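Long-range contacts in uncharacterized protein (Thermus thermophilus HB8, PDB 6SCE), which acts as a DNA nuclease of Type III CRISPR defence, switched on by the second messenger cyclic oligoadenylate, which is probably sensed by CARF domains: residues V228-A233 and V259-P264; K202-K207 and A248-W253; P363-A368 and A393-A398; L293-V298 and H373-N378; V604-E609 and Y617-E622. All blocks are in the same frame, centred on the assembly; numbering follows the deposited sequence.

Interaction 1 of 5, residues V228-A233 and V259-P264; sequences VPYHKA and VFLVDP
Val228 and Pro229 pair in parallel with Leu261 and Val262 at one border of a mixed six-stranded sheet. Strand 260-262 is the outermost strand there, and the chain between the partners is mostly helix, as in a parallel beta-alpha-beta crossover. Val228 is gripped twice: its N donates to Phe260 O at 2.9 Å, and its O accepts from Val262 N. Tyr230 N extends the ladder to Val262 O. On the Val228 and Leu261 face, Val228 CG2 presses on Val259 CG1 at 3.4 Å, a tight carbon pair. Leu261 CD1 reaches Val228 CG1 and Tyr230 CB. Pro229 and Val262 lie side by side on the other face. Tyr230 holds CG between its backbone N and carbonyl carbon, chi1 62°, which swings the ring alongside Val262 O and puts CE2 3.4 Å from Asp263 CA. Pro264 CD sits over the ring centre, 4.0 Å from the centroid, as a CH-pi contact. Further out, Phe247 meets the Tyr230 ring edge-to-face, and Glu271 OE1 takes the Asp263 N-H. Gly265 N also binds Asp263 OD1. That oxygen closes a salt bridge with Lys232 NZ at 2.8 Å, met on its syn side, 25° out of the carboxylate plane.

Interaction 2 of 5, residues K202-K207 and A248-W253; sequences KDMSRK and ARWRAW
Trp250 and Trp253 both hold CG anti to the carbonyl carbon, chi1 -61° in each, and send their indoles onto segment 202-207. Met204 has the same choice, which carries CG and SE over the Trp250 six-membered ring. SE is 3.8 Å from that ring's centroid, a selenomethionine Met-aromatic contact. At the edge, Trp250 NE1 donates in the ring plane to Asp203 OD1 at 3.0 Å, bent to 145°. A water links Asp203 OD2 to Arg249 NH2. The contact joins helix 240-257 to the start of helix 206-220, where Ser205 is the N-cap and its OG bonds Ala208 N. Just inside that helix, Arg206 CB lies over the Trp253 six-membered ring, 3.9 Å from its centroid. Trp253 NE1 lies over one face of the Arg206 guanidinium, turned 50° from the indole; NH1 and NE1 are both donors and do not bond. Arg206 NH2 reaches Tyr257 OH and forms a salt bridge with Glu256. Met204 O meets the Trp253 rim in plane, 3.4 Å from CZ3.

Interaction 3 of 5, residues P363-A368 and A393-A398; sequences PVVEEA and ALRDGA
Arg395 turns toward helix 354-370 and meets Glu366 and Val365. Its CB points at the helix. CG lies 4.2 Å from both Val365 CG1 and Glu366 CG. The chain bends at chi2 (-70°), and CD passes Glu366 OE2 at 4.1 Å. NE then reaches Glu366 OE2 at 3.0 Å, and NH2 reaches the same oxygen. This is a salt bridge, but both hydrogen bonds are weak, with N-H...O angles near 125°; the carboxylate and guanidinium planes stand 57° apart. NH1 turns back to its own chain. It donates to Leu394 O at 2.9 Å and also bonds Leu392 O, which would limit the rotation of the guanidinium. Deeper in, Val365 packs CG2 against Ala393 O and Leu394 CD2. Arg395 N is buried and has no partner in the model. A type II beta turn with Gly397 follows, from Arg395 to Ala398. The loop leads from helix 384-393 into strand 399-404, beside helix 354-370. Val365 also rests on Leu295 of strand 293-297, and Leu394 on Ala377 of strand 375-378.

Interaction 4 of 5, residues L293-V298 and H373-N378; sequences LLLALV and HPVHAN
Strands 293-297 and 375-378 run parallel, 20° apart and 4.7 Å between axes, with Leu293, Leu294 and Leu295 paired with Val375, His376 and Ala377. Four backbone bonds tie them, from Leu293 N to Pro374 O at 2.9 Å through to Asn378 N and Leu295 O. Beyond, a water accepts from Leu297 N and donates to Asn378 O. On one face, Leu295 CD1 meets Val375 CG1 at 3.9 Å, and Leu293 CD1 reaches His373 CB. Helix 354-370 covers this face. On the other face, Leu294 has CG anti to the backbone N, chi1 174°, and brings CD1 to His376 CB at 4.0 Å, crossing at about a right angle. The His376 ring turns its edge to Leu293 O, with CD2 3.4 Å away, and meets the ring of His311 in helix 303-312 at about 90°. The contact comes within about 4 Å of the bound nucleic acid. These are two central strands in the parallel part of a mixed sheet with helices on both faces, consistent with the Rossmann-like core of a CARF domain.

Interaction 5 of 5, residues V604-E609 and Y617-E622; sequences VYMALE and YRFPEE
Met606 and Phe619 cross at about a right angle, with the selenium of this selenomethionine at the edge of the ring. SE lies in the ring plane, 3.7 Å from Phe619 CD2, a Met-aromatic contact. The bend at chi3 (86°) brings Met606 CE to 3.4 Å from Arg618 O and close to Glu622 O. Leu608 lies alongside Phe619, pointing the same way, and its CD1 meets Phe619 CD1 at 3.6 Å. Val505 of helix 499-513 also packs on Phe619. The Tyr617 ring turns its edge to Tyr605 O, while Tyr617 CB rests on Met606 CE. Glu609 and Arg618 run side by side, their carboxylate and guanidinium planes 52° apart. Arg618 NH1 forms a salt bridge with Glu609 OE1 at 3.2 Å, though its hydrogen bond is weak. Glu621 OE1 holds Arg618 NE at 3.0 Å, which makes a three-residue network. Between the backbones, Phe619 N donates to Ala607 O at 2.7 Å. Glu622 OE1 takes the Arg618 N-H with its anti lone pair. The pairing is parallel and adds the short strand 617-618 as the last of a mixed seven-stranded sheet, an arrangement consistent with the PD-(D/E)XK nuclease fold.

In the fold
The five contacts form two touching pairs and one separate contact. Interactions 1 and 2 have centres 10 Å apart and alternate along the chain. Helix 240-257 of interaction 2 lies between the two strands of interaction 1 in the chain and packs on residues of both its segments, and His231 ND1 bonds Lys202 O between them. Interactions 3 and 4 are also 10 Å apart and alternate. Helix 354-370 packs on strands 293-297 and 375-378, and Ala368 O probably bonds His373 N. Interaction 5 comes last in the chain, in a third sheet, 34 to 50 Å from the other centres. The three sites lie in different sheets, in keeping with a modular chain. Interaction 4 is the one nearest the bound nucleic acid.

Interaction 1 of 5, residues V228-A233 and V259-P264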
# COMPACT_ATOMS: atom_id res chain seq x y z
N VAL A 228 -9.47 7.02 14.58
CA VAL A 228 -10.36 8.16 14.51
C VAL A 228 -11.68 7.87 15.22
O VAL A 228 -12.48 7.07 14.71
CB VAL A 228 -10.62 8.58 13.07
CG1 VAL A 228 -11.69 9.69 13.01
CG2 VAL A 228 -9.34 9.10 12.44
N PRO A 229 -11.85 8.42 16.43
CA PRO A 229 -13.14 8.23 17.13
C PRO A 229 -14.16 9.12 16.47
O PRO A 229 -13.94 10.33 16.33
CB PRO A 229 -12.84 8.66 18.57
CG PRO A 229 -11.35 8.63 18.68
CD PRO A 229 -10.87 9.05 17.32
N TYR A 230 -15.24 8.51 15.98
CA TYR A 230 -16.19 9.25 15.20
C TYR A 230 -16.98 10.24 16.07
O TYR A 230 -17.07 10.07 17.30
CB TYR A 230 -17.08 8.34 14.36
CG TYR A 230 -17.96 7.36 15.10
CD1 TYR A 230 -19.13 7.78 15.72
CD2 TYR A 230 -17.65 6.00 15.15
CE1 TYR A 230 -19.94 6.87 16.38
CE2 TYR A 230 -18.47 5.09 15.79
CZ TYR A 230 -19.62 5.53 16.41
OH TYR A 230 -20.44 4.63 17.06
N HIS A 231 -17.49 11.27 15.43
CA HIS A 231 -18.14 12.41 16.09
C HIS A 231 -19.61 12.08 16.41
O HIS A 231 -20.53 12.55 15.74
CB HIS A 231 -18.06 13.62 15.18
CG HIS A 231 -16.69 14.23 15.11
ND1 HIS A 231 -16.45 15.40 14.43
CD2 HIS A 231 -15.50 13.84 15.63
CE1 HIS A 231 -15.16 15.71 14.54
NE2 HIS A 231 -14.57 14.78 15.26
N LYS A 232 -19.78 11.32 17.47
CA LYS A 232 -21.08 10.84 17.89
C LYS A 232 -22.00 12.00 18.25
O LYS A 232 -23.19 11.93 17.96
CB LYS A 232 -20.95 9.89 19.07
CG LYS A 232 -22.22 9.06 19.26
CD LYS A 232 -22.09 8.11 20.42
CE LYS A 232 -21.40 6.83 20.01
NZ LYS A 232 -21.35 5.90 21.17
N ALA A 233 -21.45 13.08 18.83
CA ALA A 233 -22.26 14.24 19.14
C ALA A 233 -22.85 14.86 17.87
O ALA A 233 -24.01 15.29 17.85
CB ALA A 233 -21.48 15.27 19.93
N VAL A 259 -8.38 4.47 7.51
CA VAL A 259 -8.57 4.93 8.88
C VAL A 259 -9.30 3.89 9.70
O VAL A 259 -10.24 3.24 9.21
CB VAL A 259 -9.37 6.25 8.85
CG1 VAL A 259 -9.96 6.57 10.21
CG2 VAL A 259 -8.45 7.34 8.35
N PHE A 260 -8.90 3.73 10.95
CA PHE A 260 -9.58 2.86 11.89
C PHE A 260 -10.58 3.75 12.64
O PHE A 260 -10.24 4.42 13.60
CB PHE A 260 -8.56 2.22 12.81
CG PHE A 260 -9.13 1.25 13.81
CD1 PHE A 260 -10.11 0.34 13.46
CD2 PHE A 260 -8.63 1.22 15.09
CE1 PHE A 260 -10.58 -0.57 14.38
CE2 PHE A 260 -9.09 0.32 16.02
CZ PHE A 260 -10.07 -0.58 15.66
N LEU A 261 -11.81 3.75 12.14
CA LEU A 261 -12.91 4.54 12.71
C LEU A 261 -13.51 3.83 13.91
O LEU A 261 -13.97 2.70 13.78
CB LEU A 261 -13.97 4.75 11.66
CG LEU A 261 -14.98 5.87 11.96
CD1 LEU A 261 -14.32 7.22 11.75
CD2 LEU A 261 -16.19 5.73 11.06
N VAL A 262 -13.51 4.47 15.06
CA VAL A 262 -13.90 3.83 16.30
C VAL A 262 -14.97 4.58 17.06
O VAL A 262 -15.10 5.82 16.98
CB VAL A 262 -12.71 3.54 17.25
CG1 VAL A 262 -11.71 2.58 16.63
CG2 VAL A 262 -12.02 4.83 17.68
N ASP A 263 -15.72 3.81 17.83
CA ASP A 263 -16.78 4.35 18.69
C ASP A 263 -16.09 5.00 19.89
O ASP A 263 -15.40 4.32 20.64
CB ASP A 263 -17.71 3.18 19.08
CG ASP A 263 -18.86 3.59 20.01
OD1 ASP A 263 -18.89 4.73 20.53
OD2 ASP A 263 -19.73 2.71 20.21
N PRO A 264 -16.27 6.32 20.07
CA PRO A 264 -15.63 7.01 21.18
C PRO A 264 -16.14 6.51 22.53
O PRO A 264 -15.49 6.71 23.53
CB PRO A 264 -16.01 8.48 20.95
CG PRO A 264 -17.28 8.42 20.18
CD PRO A 264 -17.10 7.24 19.26

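Interaction 2 of 5, residues K202-K207 and A248-W253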
# COMPACT_ATOMS: atom_id res chain seq x y z
N LYS A 202 -19.19 18.74 15.20
CA LYS A 202 -19.14 19.04 13.77
C LYS A 202 -19.07 17.79 12.90
O LYS A 202 -18.66 16.71 13.35
CB LYS A 202 -17.89 19.89 13.47
CG LYS A 202 -17.79 21.18 14.27
CD LYS A 202 -16.70 22.09 13.70
N ASP A 203 -19.43 17.96 11.64
CA ASP A 203 -19.35 16.89 10.66
C ASP A 203 -17.87 16.56 10.40
O ASP A 203 -17.00 17.38 10.64
CB ASP A 203 -20.04 17.33 9.36
CG ASP A 203 -20.22 16.20 8.36
OD1 ASP A 203 -20.12 15.02 8.74
OD2 ASP A 203 -20.46 16.50 7.17
N MSE A 204 -17.60 15.35 9.92
CA MSE A 204 -16.22 14.92 9.56
C MSE A 204 -16.13 14.95 8.07
O MSE A 204 -17.05 14.48 7.39
CB MSE A 204 -15.99 13.49 9.99
CG MSE A 204 -16.39 13.26 11.43
SE MSE A 204 -15.90 11.48 12.12
CE MSE A 204 -14.14 11.99 12.87
N SER A 205 -15.05 15.49 7.51
CA SER A 205 -14.96 15.57 6.05
C SER A 205 -14.10 14.50 5.43
O SER A 205 -13.19 13.95 6.08
CB SER A 205 -14.49 16.94 5.60
OG SER A 205 -13.15 17.17 5.95
N ARG A 206 -14.39 14.21 4.17
CA ARG A 206 -13.56 13.34 3.37
C ARG A 206 -12.14 13.90 3.33
O ARG A 206 -11.18 13.15 3.48
CB ARG A 206 -14.14 13.21 1.96
CG ARG A 206 -13.43 12.20 1.09
CD ARG A 206 -13.76 12.39 -0.39
NE ARG A 206 -14.84 11.52 -0.88
CZ ARG A 206 -14.76 10.19 -1.03
NH1 ARG A 206 -15.80 9.52 -1.49
NH2 ARG A 206 -13.65 9.52 -0.71
N LYS A 207 -12.00 15.23 3.18
CA LYS A 207 -10.69 15.88 3.14
C LYS A 207 -9.91 15.64 4.45
O LYS A 207 -8.74 15.29 4.40
CB LYS A 207 -10.80 17.39 2.90
CG LYS A 207 -11.37 17.79 1.54
N ALA A 248 -22.74 6.27 7.46
CA ALA A 248 -22.34 5.43 6.33
C ALA A 248 -21.25 6.12 5.49
O ALA A 248 -20.33 5.46 5.02
CB ALA A 248 -23.55 5.09 5.46
N ARG A 249 -21.39 7.41 5.30
CA ARG A 249 -20.38 8.21 4.57
C ARG A 249 -19.03 8.17 5.28
O ARG A 249 -18.01 7.92 4.64
CB ARG A 249 -20.83 9.65 4.40
CG ARG A 249 -21.90 9.84 3.33
CD ARG A 249 -22.05 11.30 2.96
NE ARG A 249 -22.71 12.12 3.99
CZ ARG A 249 -24.02 12.35 4.07
NH1 ARG A 249 -24.87 11.78 3.22
NH2 ARG A 249 -24.50 13.13 5.02
N TRP A 250 -19.02 8.41 6.59
CA TRP A 250 -17.78 8.31 7.41
C TRP A 250 -17.13 6.93 7.35
O TRP A 250 -15.89 6.80 7.21
CB TRP A 250 -18.06 8.63 8.87
CG TRP A 250 -18.56 10.01 9.13
CD1 TRP A 250 -18.62 11.05 8.26
CD2 TRP A 250 -19.06 10.49 10.37
NE1 TRP A 250 -19.15 12.16 8.88
CE2 TRP A 250 -19.41 11.84 10.18
CE3 TRP A 250 -19.24 9.91 11.63
CZ2 TRP A 250 -19.96 12.61 11.20
CZ3 TRP A 250 -19.78 10.68 12.64
CH2 TRP A 250 -20.11 12.02 12.43
N ARG A 251 -17.95 5.90 7.44
CA ARG A 251 -17.44 4.55 7.38
C ARG A 251 -16.81 4.27 6.00
O ARG A 251 -15.74 3.66 5.92
CB ARG A 251 -18.56 3.53 7.62
CG ARG A 251 -19.10 3.50 9.05
CD ARG A 251 -18.17 2.81 10.02
NE ARG A 251 -18.10 1.36 9.83
CZ ARG A 251 -17.23 0.56 10.45
NH1 ARG A 251 -16.33 1.04 11.31
NH2 ARG A 251 -17.25 -0.75 10.20
N ALA A 252 -17.47 4.72 4.95
CA ALA A 252 -16.98 4.49 3.58
C ALA A 252 -15.66 5.25 3.36
O ALA A 252 -14.69 4.69 2.88
CB ALA A 252 -18.02 4.94 2.58
N TRP A 253 -15.63 6.51 3.77
CA TRP A 253 -14.41 7.31 3.70
C TRP A 253 -13.26 6.70 4.49
O TRP A 253 -12.13 6.63 4.00
CB TRP A 253 -14.70 8.72 4.13
CG TRP A 253 -15.69 9.42 3.27
CD1 TRP A 253 -16.05 9.08 2.00
CD2 TRP A 253 -16.47 10.57 3.61
NE1 TRP A 253 -16.99 9.96 1.53
CE2 TRP A 253 -17.27 10.89 2.50
CE3 TRP A 253 -16.57 11.36 4.75
CZ2 TRP A 253 -18.17 11.96 2.49
CZ3 TRP A 253 -17.47 12.45 4.75
CH2 TRP A 253 -18.24 12.73 3.62
O HOH W 1 -22.86 15.37 6.21

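Interaction 3 of 5, residues P363-A368 and A393-A398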
# COMPACT_ATOMS: atom_id res chain seq x y z
N PRO A 363 0.87 -29.52 2.41
CA PRO A 363 0.17 -30.65 1.76
C PRO A 363 -0.37 -30.33 0.37
O PRO A 363 -0.46 -31.22 -0.49
CB PRO A 363 -0.99 -30.95 2.72
CG PRO A 363 -0.61 -30.31 4.01
CD PRO A 363 0.18 -29.10 3.64
N VAL A 364 -0.73 -29.06 0.14
CA VAL A 364 -1.25 -28.63 -1.14
C VAL A 364 -0.11 -28.68 -2.15
O VAL A 364 -0.24 -29.21 -3.25
CB VAL A 364 -1.87 -27.21 -1.02
CG1 VAL A 364 -2.18 -26.61 -2.38
CG2 VAL A 364 -3.07 -27.22 -0.11
N VAL A 365 1.04 -28.13 -1.77
CA VAL A 365 2.22 -28.17 -2.61
C VAL A 365 2.60 -29.62 -2.95
O VAL A 365 2.83 -29.96 -4.11
CB VAL A 365 3.40 -27.48 -1.90
CG1 VAL A 365 4.71 -27.69 -2.65
CG2 VAL A 365 3.10 -26.00 -1.76
N GLU A 366 2.65 -30.47 -1.94
CA GLU A 366 3.11 -31.84 -2.13
C GLU A 366 2.17 -32.61 -3.05
O GLU A 366 2.63 -33.28 -3.97
CB GLU A 366 3.34 -32.55 -0.79
CG GLU A 366 4.69 -32.14 -0.19
CD GLU A 366 4.84 -32.44 1.30
OE1 GLU A 366 4.07 -33.25 1.85
OE2 GLU A 366 5.76 -31.85 1.91
N GLU A 367 0.87 -32.46 -2.84
CA GLU A 367 -0.12 -33.06 -3.73
C GLU A 367 -0.01 -32.50 -5.15
O GLU A 367 -0.02 -33.26 -6.12
CB GLU A 367 -1.53 -32.91 -3.16
CG GLU A 367 -2.65 -33.46 -4.02
CD GLU A 367 -2.67 -34.98 -4.13
OE1 GLU A 367 -1.89 -35.65 -3.44
OE2 GLU A 367 -3.46 -35.49 -4.93
N ALA A 368 0.15 -31.19 -5.28
CA ALA A 368 0.29 -30.59 -6.60
C ALA A 368 1.48 -31.13 -7.36
O ALA A 368 1.37 -31.41 -8.57
CB ALA A 368 0.39 -29.08 -6.49
N ALA A 393 6.74 -23.76 2.91
CA ALA A 393 5.83 -24.78 2.41
C ALA A 393 6.27 -25.35 1.08
O ALA A 393 5.79 -26.41 0.67
CB ALA A 393 4.44 -24.22 2.26
N LEU A 394 7.12 -24.63 0.36
CA LEU A 394 7.48 -25.02 -0.99
C LEU A 394 8.42 -26.22 -0.97
O LEU A 394 9.03 -26.53 0.04
CB LEU A 394 8.12 -23.87 -1.75
CG LEU A 394 7.19 -22.64 -1.80
CD1 LEU A 394 7.88 -21.59 -2.65
CD2 LEU A 394 5.77 -22.90 -2.32
N ARG A 395 8.46 -26.93 -2.10
CA ARG A 395 9.39 -28.02 -2.31
C ARG A 395 9.93 -27.89 -3.72
O ARG A 395 9.33 -27.19 -4.56
CB ARG A 395 8.68 -29.39 -2.18
CG ARG A 395 7.98 -29.63 -0.85
CD ARG A 395 8.93 -29.82 0.32
NE ARG A 395 8.17 -30.10 1.55
CZ ARG A 395 7.78 -29.21 2.47
NH1 ARG A 395 8.08 -27.91 2.38
NH2 ARG A 395 7.09 -29.63 3.53
N ASP A 396 11.05 -28.56 -3.99
CA ASP A 396 11.66 -28.55 -5.32
C ASP A 396 10.60 -28.78 -6.39
O ASP A 396 9.78 -29.69 -6.27
CB ASP A 396 12.76 -29.63 -5.43
CG ASP A 396 13.98 -29.33 -4.58
OD1 ASP A 396 14.15 -28.18 -4.10
OD2 ASP A 396 14.80 -30.26 -4.40
N GLY A 397 10.57 -27.93 -7.42
CA GLY A 397 9.54 -27.96 -8.44
C GLY A 397 8.56 -26.79 -8.37
O GLY A 397 8.02 -26.37 -9.39
N ALA A 398 8.33 -26.25 -7.17
CA ALA A 398 7.49 -25.07 -7.03
C ALA A 398 8.12 -23.87 -7.73
O ALA A 398 9.35 -23.77 -7.89
CB ALA A 398 7.21 -24.76 -5.55

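Interaction 4 of 5, residues L293-V298 and H373-N378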
# COMPACT_ATOMS: atom_id res chain seq x y z
N LEU A 293 -1.72 -23.97 -10.22
CA LEU A 293 -2.10 -23.44 -8.92
C LEU A 293 -1.37 -22.14 -8.66
O LEU A 293 -0.20 -21.99 -9.05
CB LEU A 293 -1.63 -24.37 -7.82
CG LEU A 293 -2.50 -25.48 -7.32
CD1 LEU A 293 -2.92 -26.37 -8.46
CD2 LEU A 293 -1.73 -26.27 -6.28
N LEU A 294 -2.04 -21.24 -7.97
CA LEU A 294 -1.41 -20.03 -7.42
C LEU A 294 -1.65 -20.02 -5.93
O LEU A 294 -2.80 -20.13 -5.48
CB LEU A 294 -1.98 -18.78 -8.04
CG LEU A 294 -1.51 -17.43 -7.47
CD1 LEU A 294 0.01 -17.31 -7.55
CD2 LEU A 294 -2.18 -16.29 -8.21
N LEU A 295 -0.57 -19.91 -5.17
CA LEU A 295 -0.62 -19.73 -3.73
C LEU A 295 -0.18 -18.30 -3.41
O LEU A 295 0.84 -17.85 -3.91
CB LEU A 295 0.31 -20.70 -3.04
CG LEU A 295 0.37 -22.13 -3.55
CD1 LEU A 295 1.36 -22.91 -2.69
CD2 LEU A 295 -0.98 -22.75 -3.55
N ALA A 296 -0.95 -17.61 -2.58
CA ALA A 296 -0.64 -16.24 -2.23
C ALA A 296 -1.24 -15.84 -0.90
O ALA A 296 -2.26 -16.42 -0.47
CB ALA A 296 -1.16 -15.29 -3.31
N LEU A 297 -0.59 -14.87 -0.25
CA LEU A 297 -1.17 -14.18 0.89
C LEU A 297 -2.01 -13.02 0.34
O LEU A 297 -1.88 -12.69 -0.85
CB LEU A 297 -0.03 -13.73 1.83
CG LEU A 297 0.70 -15.06 2.07
CD1 LEU A 297 2.18 -15.11 1.76
CD2 LEU A 297 0.32 -15.72 3.39
N VAL A 298 -2.88 -12.44 1.16
CA VAL A 298 -3.63 -11.26 0.78
C VAL A 298 -3.28 -10.16 1.77
O VAL A 298 -3.31 -10.36 2.99
CB VAL A 298 -5.15 -11.51 0.73
CG1 VAL A 298 -5.89 -10.21 0.40
CG2 VAL A 298 -5.47 -12.54 -0.34
N HIS A 373 0.80 -30.77 -11.24
CA HIS A 373 0.24 -29.41 -11.36
C HIS A 373 1.36 -28.38 -11.13
O HIS A 373 2.02 -28.42 -10.10
CB HIS A 373 -0.83 -29.16 -10.31
CG HIS A 373 -1.98 -30.11 -10.39
ND1 HIS A 373 -2.46 -30.61 -11.58
CD2 HIS A 373 -2.76 -30.65 -9.42
CE1 HIS A 373 -3.47 -31.43 -11.35
NE2 HIS A 373 -3.68 -31.46 -10.04
N PRO A 374 1.57 -27.45 -12.10
CA PRO A 374 2.47 -26.34 -11.83
C PRO A 374 2.03 -25.59 -10.57
O PRO A 374 0.84 -25.30 -10.41
CB PRO A 374 2.30 -25.45 -13.06
CG PRO A 374 1.82 -26.36 -14.13
CD PRO A 374 0.99 -27.39 -13.45
N VAL A 375 2.97 -25.30 -9.68
CA VAL A 375 2.66 -24.60 -8.44
C VAL A 375 3.36 -23.26 -8.43
O VAL A 375 4.58 -23.23 -8.31
CB VAL A 375 3.15 -25.38 -7.21
CG1 VAL A 375 2.72 -24.65 -5.94
CG2 VAL A 375 2.59 -26.77 -7.20
N HIS A 376 2.59 -22.18 -8.53
CA HIS A 376 3.13 -20.82 -8.47
C HIS A 376 2.95 -20.27 -7.05
O HIS A 376 1.92 -20.48 -6.42
CB HIS A 376 2.42 -19.90 -9.46
CG HIS A 376 2.59 -20.30 -10.89
ND1 HIS A 376 3.53 -19.73 -11.71
CD2 HIS A 376 1.94 -21.22 -11.63
CE1 HIS A 376 3.44 -20.28 -12.91
NE2 HIS A 376 2.49 -21.18 -12.89
N ALA A 377 3.97 -19.60 -6.54
CA ALA A 377 3.88 -19.04 -5.22
C ALA A 377 4.32 -17.60 -5.30
O ALA A 377 5.45 -17.29 -5.66
CB ALA A 377 4.75 -19.81 -4.23
N ASN A 378 3.41 -16.70 -4.97
CA ASN A 378 3.73 -15.30 -4.93
C ASN A 378 4.22 -14.93 -3.52
O ASN A 378 3.56 -15.23 -2.53
CB ASN A 378 2.51 -14.46 -5.28
CG ASN A 378 2.79 -12.99 -5.14
OD1 ASN A 378 2.66 -12.40 -4.04
ND2 ASN A 378 3.28 -12.40 -6.22
O HOH W 2 1.70 -13.45 -1.53

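Interaction 5 of 5, residues V604-E609 and Y617-E622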
# COMPACT_ATOMS: atom_id res chain seq x y z
N VAL A 604 1.52 13.65 -11.28
CA VAL A 604 2.24 14.20 -12.43
C VAL A 604 1.31 15.28 -13.02
O VAL A 604 0.12 15.05 -13.19
CB VAL A 604 2.55 13.11 -13.48
CG1 VAL A 604 3.17 13.70 -14.75
CG2 VAL A 604 3.48 12.06 -12.90
N TYR A 605 1.87 16.46 -13.29
CA TYR A 605 1.09 17.60 -13.75
C TYR A 605 1.38 17.91 -15.21
O TYR A 605 2.55 18.05 -15.59
CB TYR A 605 1.42 18.82 -12.90
CG TYR A 605 0.88 18.71 -11.51
CD1 TYR A 605 1.62 18.11 -10.50
CD2 TYR A 605 -0.38 19.19 -11.20
CE1 TYR A 605 1.12 18.01 -9.21
CE2 TYR A 605 -0.89 19.10 -9.93
CZ TYR A 605 -0.14 18.50 -8.93
OH TYR A 605 -0.67 18.42 -7.67
N MSE A 606 0.33 18.00 -16.02
CA MSE A 606 0.48 18.29 -17.44
C MSE A 606 -0.53 19.31 -17.89
O MSE A 606 -1.53 19.58 -17.20
CB MSE A 606 0.28 17.03 -18.27
CG MSE A 606 1.30 15.96 -17.91
SE MSE A 606 1.11 14.47 -19.14
CE MSE A 606 2.27 15.09 -20.64
N ALA A 607 -0.30 19.89 -19.07
CA ALA A 607 -1.20 20.89 -19.60
C ALA A 607 -1.18 20.97 -21.13
O ALA A 607 -0.14 20.76 -21.76
CB ALA A 607 -0.89 22.25 -18.99
N LEU A 608 -2.35 21.24 -21.70
CA LEU A 608 -2.48 21.43 -23.14
C LEU A 608 -1.72 22.69 -23.55
O LEU A 608 -0.94 22.68 -24.51
CB LEU A 608 -3.95 21.47 -23.57
CG LEU A 608 -4.58 20.11 -23.87
CD1 LEU A 608 -4.49 19.17 -22.68
CD2 LEU A 608 -6.04 20.27 -24.30
N GLU A 609 -1.94 23.78 -22.80
CA GLU A 609 -1.14 25.00 -22.95
C GLU A 609 -0.68 25.52 -21.59
O GLU A 609 -1.36 25.34 -20.58
CB GLU A 609 -1.95 26.10 -23.65
CG GLU A 609 -2.39 25.78 -25.07
CD GLU A 609 -1.23 25.60 -26.04
OE1 GLU A 609 -0.09 26.02 -25.74
OE2 GLU A 609 -1.47 25.02 -27.13
N TYR A 617 4.40 19.55 -17.62
CA TYR A 617 4.66 18.97 -18.92
C TYR A 617 3.55 19.33 -19.89
O TYR A 617 2.44 19.70 -19.50
CB TYR A 617 4.83 17.46 -18.84
CG TYR A 617 6.01 17.03 -18.03
CD1 TYR A 617 5.91 16.88 -16.64
CD2 TYR A 617 7.23 16.76 -18.63
CE1 TYR A 617 7.00 16.49 -15.88
CE2 TYR A 617 8.33 16.36 -17.88
CZ TYR A 617 8.21 16.22 -16.51
OH TYR A 617 9.29 15.82 -15.76
N ARG A 618 3.87 19.23 -21.17
CA ARG A 618 2.96 19.59 -22.22
C ARG A 618 2.21 18.34 -22.70
O ARG A 618 2.82 17.35 -23.08
CB ARG A 618 3.72 20.26 -23.38
CG ARG A 618 2.80 20.95 -24.39
CD ARG A 618 3.59 21.59 -25.53
NE ARG A 618 2.87 21.50 -26.80
CZ ARG A 618 1.84 22.27 -27.15
NH1 ARG A 618 1.37 23.22 -26.34
NH2 ARG A 618 1.26 22.08 -28.33
N PHE A 619 0.89 18.40 -22.67
CA PHE A 619 0.06 17.30 -23.10
C PHE A 619 -0.46 17.63 -24.50
O PHE A 619 -1.00 18.72 -24.69
CB PHE A 619 -1.12 17.14 -22.13
CG PHE A 619 -1.93 15.90 -22.35
CD1 PHE A 619 -2.99 15.90 -23.24
CD2 PHE A 619 -1.61 14.73 -21.68
CE1 PHE A 619 -3.73 14.75 -23.46
CE2 PHE A 619 -2.34 13.58 -21.89
CZ PHE A 619 -3.40 13.59 -22.79
N PRO A 620 -0.36 16.72 -25.47
CA PRO A 620 0.09 15.34 -25.31
C PRO A 620 1.53 15.09 -25.73
O PRO A 620 2.00 13.94 -25.64
CB PRO A 620 -0.83 14.58 -26.25
CG PRO A 620 -1.06 15.54 -27.37
CD PRO A 620 -1.14 16.90 -26.71
N GLU A 621 2.23 16.13 -26.20
CA GLU A 621 3.56 15.97 -26.83
C GLU A 621 4.56 15.34 -25.88
O GLU A 621 5.33 14.48 -26.29
CB GLU A 621 4.13 17.32 -27.32
CG GLU A 621 3.50 17.87 -28.60
CD GLU A 621 2.15 18.54 -28.38
OE1 GLU A 621 1.73 18.74 -27.21
OE2 GLU A 621 1.49 18.86 -29.39
N GLU A 622 4.54 15.77 -24.62
CA GLU A 622 5.51 15.31 -23.63
C GLU A 622 5.00 14.19 -22.72
O GLU A 622 5.50 14.05 -21.60
CB GLU A 622 5.99 16.48 -22.78
CG GLU A 622 6.77 17.52 -23.56
CD GLU A 622 7.38 18.58 -22.67
OE1 GLU A 622 6.62 19.22 -21.91
OE2 GLU A 622 8.61 18.77 -22.72